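PDB 3PZ6: leucyl-tRNA synthetase from Giardia intestinalis, which probably charges tRNA(Leu) with leucine using ATP and is represented by its CP1 editing domain, the part linked to deacylation of aminoacyl-tRNA. Local coordinates for residues A[229-234]-A[265-270]; A[107-112]-A[122-127]. The protein carries 2 engineered substitutions. All blocks are in the same frame, centred on the assembly; numbering follows the deposited sequence.

In the fold
Both contacts belong to the CP1 editing domain of this class I synthetase, and both are van der Waals packing, without a hydrogen bond between the paired segments. They do not touch: their centres lie 35 Å apart and their nearest atoms about 19 Å. Contact 2 comes first along the chain and sits on the large mixed sheet, where helix 121-128 lies against strand 105-110; its centre is 17 Å from that of the chain. Contact 1, farther out at 22 Å, belongs to a more helical region, where residues 229-234 run beside helix 254-271 and the strand at their start, 229-230, pairs with strand 273-274. Contact 2 is buried, whereas contact 1 is partly exposed.

Contact 1: A[229-234]-A[265-270]; sequences IEIPDI and YTKGFY
I231 rests on helix 254-271 at G268, where side chain meets backbone in van der Waals contact. Its CD1 methyl lies 3.9 Å from both the N and the CA of G268, and its CG1 stands 4.1 Å from the same CA. G268 carries no side chain, and the two CA atoms of this pair, I231 and G268, approach to 6.1 Å. The torsion of I231 (chi1 -58°) sets CG1 beside its own backbone N and sends CG2 the other way, dividing the two branches between the glycine and the neighbouring lysine.

The second kind of contact is aliphatic and uses the stem of K267. I231 CG2 packs 3.8 Å from K267 CB, the two side chains running nearly perpendicular to each other. Farther along the lysine, CD comes to 3.9 Å from I234 CD1, so two isoleucines share one methylene chain. That chain stays extended as far as CE and bends only at its last torsion (chi4 -66°), which turns NZ aside, while the residue as a whole remains exposed.

Within the CP1 editing domain the contact lies where helix 254-271 ends and the chain passes into strand 273-274, which pairs antiparallel with strand 229-230 through backbone bonds between E230 and I273. I231 also touches T271 on the last turn of the helix, and I234 reaches back to I263.

Hydrogen bonding shapes each partner from within and does not join the two. On one side, I234 N donates to I231 O over 2.9 Å, closing a type II beta turn with P232 and D233 at its corners; D233 takes the positive phi of 85° that this turn requires. On the helix, Y270 N bonds to T266 O at 3.1 Å.

Contact 2: A[107-112]-A[122-127]; sequences GAYYIN and HAAVNM
Y109 and A124 join a beta hairpin to the helix that follows it: strand 105-110 pairs antiparallel with strand 115-120, and helix 121-128 then folds back against the first of these strands. Within the CP1 domain the two strands of this beta-beta-alpha unit are part of the large mixed sheet, strand 105-110 being flanked on its other edge by strand 143-148.

The closely packed part is a CH-pi contact. A124 CB sits over one face of the Y109 ring, 3.7 Å from the centroid and 18° off the ring normal, displaced toward the rim on the side of the hydroxyl. Its nearest ring atoms are CZ and CE2, and A124 CB is 3.6 Å from Y109 CZ. The tyrosine is held from its own sheet too, since its side chain touches V119 on the paired strand. Both Y109 and A124 are buried.

Beyond the ring the contact thins to a single touch between I111 and M127, with I111 CD1 4.1 Å from M127 CE. Here the strand has turned a corner at I111, which is partly exposed, and the two side chains meet at about a right angle. The side chain of M127 starts with CG roughly opposite its backbone N (chi1 -152°), then bends at the next two torsions to bring CE round toward the isoleucine. I117 of strand 115-120 touches both residues and backs this looser end. On the helix face turned from the strand, H122 is exposed and V125 partly so, and both point away.

The phenol of Y109 extends back beside G107, two residues earlier on the same strand, where the absence of a side chain leaves Y109 OH 4.3 Å from G107 CA.

Contact 1: A[229-234]-A[265-270]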
# COMPACT_ATOMS: atom_id res chain seq x y z
N ILE A 229 -1.33 13.51 10.91
CA ILE A 229 -1.02 13.56 12.32
C ILE A 229 -0.23 14.82 12.65
O ILE A 229 0.75 15.13 11.98
CB ILE A 229 -0.24 12.28 12.76
CG1 ILE A 229 -1.14 11.04 12.65
CG2 ILE A 229 0.30 12.43 14.19
CD1 ILE A 229 -0.42 9.71 12.71
N GLU A 230 -0.69 15.54 13.67
CA GLU A 230 0.05 16.67 14.19
C GLU A 230 0.79 16.27 15.46
O GLU A 230 0.20 15.84 16.44
CB GLU A 230 -0.88 17.86 14.50
CG GLU A 230 -0.14 19.06 15.11
CD GLU A 230 -1.05 20.21 15.49
OE1 GLU A 230 -2.26 20.18 15.17
OE2 GLU A 230 -0.54 21.18 16.10
N ILE A 231 2.11 16.42 15.41
CA ILE A 231 2.93 16.28 16.59
C ILE A 231 3.26 17.67 17.13
O ILE A 231 3.98 18.43 16.48
CB ILE A 231 4.20 15.47 16.30
CG1 ILE A 231 3.83 14.09 15.74
CG2 ILE A 231 5.04 15.34 17.56
CD1 ILE A 231 4.97 13.34 15.08
N PRO A 232 2.71 18.02 18.31
CA PRO A 232 3.02 19.28 19.00
C PRO A 232 4.53 19.49 19.09
O PRO A 232 5.26 18.56 19.43
CB PRO A 232 2.45 19.06 20.40
CG PRO A 232 1.33 18.09 20.20
CD PRO A 232 1.78 17.18 19.10
N ASP A 233 4.97 20.71 18.78
CA ASP A 233 6.39 21.07 18.75
C ASP A 233 7.08 20.72 17.42
O ASP A 233 8.26 21.03 17.23
CB ASP A 233 7.15 20.44 19.93
N ILE A 234 6.34 20.08 16.51
CA ILE A 234 6.86 19.80 15.17
C ILE A 234 5.86 20.24 14.09
O ILE A 234 6.18 21.10 13.27
CB ILE A 234 7.28 18.33 14.97
CG1 ILE A 234 8.34 17.92 16.00
CG2 ILE A 234 7.84 18.13 13.58
CD1 ILE A 234 8.59 16.41 16.10
N TYR A 265 7.97 7.96 15.23
CA TYR A 265 7.23 6.83 15.77
C TYR A 265 6.95 6.99 17.27
O TYR A 265 5.88 6.61 17.73
CB TYR A 265 7.93 5.51 15.44
CG TYR A 265 7.79 5.07 13.98
CD1 TYR A 265 8.19 5.89 12.92
CD2 TYR A 265 7.26 3.81 13.67
CE1 TYR A 265 8.06 5.48 11.59
CE2 TYR A 265 7.14 3.39 12.34
CZ TYR A 265 7.54 4.23 11.31
OH TYR A 265 7.40 3.81 10.00
N THR A 266 7.90 7.56 18.01
CA THR A 266 7.73 7.73 19.46
C THR A 266 6.83 8.91 19.80
O THR A 266 5.80 8.74 20.45
CB THR A 266 9.08 7.83 20.22
OG1 THR A 266 9.92 6.74 19.83
CG2 THR A 266 8.86 7.77 21.73
N LYS A 267 7.21 10.11 19.35
CA LYS A 267 6.41 11.30 19.61
C LYS A 267 5.03 11.15 18.99
O LYS A 267 4.02 11.52 19.59
CB LYS A 267 7.08 12.56 19.07
CG LYS A 267 8.18 13.12 19.96
CD LYS A 267 8.53 14.55 19.58
CE LYS A 267 9.65 15.10 20.45
NZ LYS A 267 9.23 15.24 21.87
N GLY A 268 5.00 10.58 17.78
CA GLY A 268 3.76 10.26 17.09
C GLY A 268 2.77 9.52 17.97
O GLY A 268 1.65 9.97 18.15
N PHE A 269 3.21 8.41 18.54
CA PHE A 269 2.34 7.60 19.37
C PHE A 269 1.90 8.34 20.65
O PHE A 269 0.71 8.41 20.95
CB PHE A 269 2.97 6.24 19.71
CG PHE A 269 2.20 5.45 20.73
CD1 PHE A 269 1.00 4.84 20.39
CD2 PHE A 269 2.68 5.32 22.03
CE1 PHE A 269 0.27 4.11 21.34
CE2 PHE A 269 1.96 4.59 22.99
CZ PHE A 269 0.76 3.98 22.63
N TYR A 270 2.86 8.91 21.37
CA TYR A 270 2.55 9.52 22.67
C TYR A 270 1.83 10.85 22.59
O TYR A 270 0.93 11.11 23.38
CB TYR A 270 3.81 9.62 23.55
CG TYR A 270 4.29 8.27 24.05
CD1 TYR A 270 3.50 7.49 24.90
CD2 TYR A 270 5.53 7.77 23.65
CE1 TYR A 270 3.94 6.25 25.35
CE2 TYR A 270 5.97 6.53 24.10
CZ TYR A 270 5.17 5.78 24.94
OH TYR A 270 5.61 4.55 25.38

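Contact 2: A[107-112]-A[122-127]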
# COMPACT_ATOMS: atom_id res chain seq x y z
N GLY A 107 3.13 -14.61 -5.05
CA GLY A 107 2.21 -15.61 -5.54
C GLY A 107 0.78 -15.18 -5.32
O GLY A 107 0.49 -14.43 -4.39
N ALA A 108 -0.11 -15.64 -6.20
CA ALA A 108 -1.54 -15.40 -6.06
C ALA A 108 -2.20 -16.60 -5.39
O ALA A 108 -2.03 -17.74 -5.83
CB ALA A 108 -2.17 -15.12 -7.42
N TYR A 109 -2.93 -16.35 -4.31
CA TYR A 109 -3.58 -17.40 -3.53
C TYR A 109 -5.05 -17.08 -3.28
O TYR A 109 -5.47 -15.93 -3.40
CB TYR A 109 -2.88 -17.58 -2.18
CG TYR A 109 -1.39 -17.81 -2.24
CD1 TYR A 109 -0.86 -19.10 -2.25
CD2 TYR A 109 -0.51 -16.73 -2.26
CE1 TYR A 109 0.52 -19.31 -2.29
CE2 TYR A 109 0.86 -16.93 -2.30
CZ TYR A 109 1.37 -18.22 -2.32
OH TYR A 109 2.73 -18.40 -2.36
N TYR A 110 -5.82 -18.11 -2.93
CA TYR A 110 -7.16 -17.94 -2.39
C TYR A 110 -7.09 -17.91 -0.87
O TYR A 110 -6.35 -18.69 -0.25
CB TYR A 110 -8.07 -19.09 -2.83
CG TYR A 110 -8.56 -19.04 -4.26
CD1 TYR A 110 -9.48 -18.08 -4.67
CD2 TYR A 110 -8.14 -19.98 -5.19
CE1 TYR A 110 -9.94 -18.04 -5.98
CE2 TYR A 110 -8.60 -19.95 -6.51
CZ TYR A 110 -9.49 -18.97 -6.89
OH TYR A 110 -9.94 -18.94 -8.19
N ILE A 111 -7.84 -16.99 -0.26
CA ILE A 111 -8.04 -16.97 1.19
C ILE A 111 -9.43 -17.54 1.49
O ILE A 111 -9.61 -18.28 2.46
CB ILE A 111 -7.90 -15.53 1.77
CG1 ILE A 111 -6.46 -15.03 1.64
CG2 ILE A 111 -8.38 -15.46 3.23
CD1 ILE A 111 -5.46 -15.67 2.60
N ASN A 112 -10.39 -17.17 0.65
CA ASN A 112 -11.73 -17.74 0.64
C ASN A 112 -12.29 -17.69 -0.79
O ASN A 112 -11.54 -17.45 -1.74
CB ASN A 112 -12.65 -17.04 1.64
CG ASN A 112 -12.69 -15.53 1.46
OD1 ASN A 112 -13.21 -15.02 0.46
ND2 ASN A 112 -12.18 -14.81 2.44
N HIS A 122 6.49 -16.71 1.97
CA HIS A 122 6.72 -16.62 3.41
C HIS A 122 5.44 -16.23 4.16
O HIS A 122 5.09 -16.87 5.15
CB HIS A 122 7.82 -15.60 3.69
CG HIS A 122 8.22 -15.52 5.13
ND1 HIS A 122 7.66 -14.62 6.01
CD2 HIS A 122 9.14 -16.22 5.84
CE1 HIS A 122 8.21 -14.77 7.20
NE2 HIS A 122 9.11 -15.73 7.13
N ALA A 123 4.75 -15.20 3.67
CA ALA A 123 3.52 -14.71 4.28
C ALA A 123 2.38 -15.71 4.15
O ALA A 123 1.63 -15.92 5.10
CB ALA A 123 3.12 -13.36 3.70
N ALA A 124 2.27 -16.32 2.97
CA ALA A 124 1.21 -17.30 2.68
C ALA A 124 1.34 -18.57 3.54
O ALA A 124 0.34 -19.13 3.97
CB ALA A 124 1.21 -17.66 1.21
N VAL A 125 2.58 -18.99 3.77
CA VAL A 125 2.87 -20.12 4.66
C VAL A 125 2.47 -19.76 6.10
O VAL A 125 1.75 -20.52 6.75
CB VAL A 125 4.37 -20.56 4.58
CG1 VAL A 125 4.75 -21.48 5.74
CG2 VAL A 125 4.67 -21.24 3.23
N ASN A 126 2.93 -18.60 6.58
CA ASN A 126 2.64 -18.14 7.94
C ASN A 126 1.15 -17.86 8.15
O ASN A 126 0.69 -17.71 9.28
CB ASN A 126 3.47 -16.91 8.28
N MET A 127 0.42 -17.80 7.05
CA MET A 127 -1.02 -17.53 7.07
C MET A 127 -1.80 -18.84 7.03
O MET A 127 -2.97 -18.89 7.43
CB MET A 127 -1.38 -16.66 5.88
CG MET A 127 -2.60 -15.78 6.10
SD MET A 127 -2.34 -14.11 5.48
CE MET A 127 -1.77 -14.42 3.82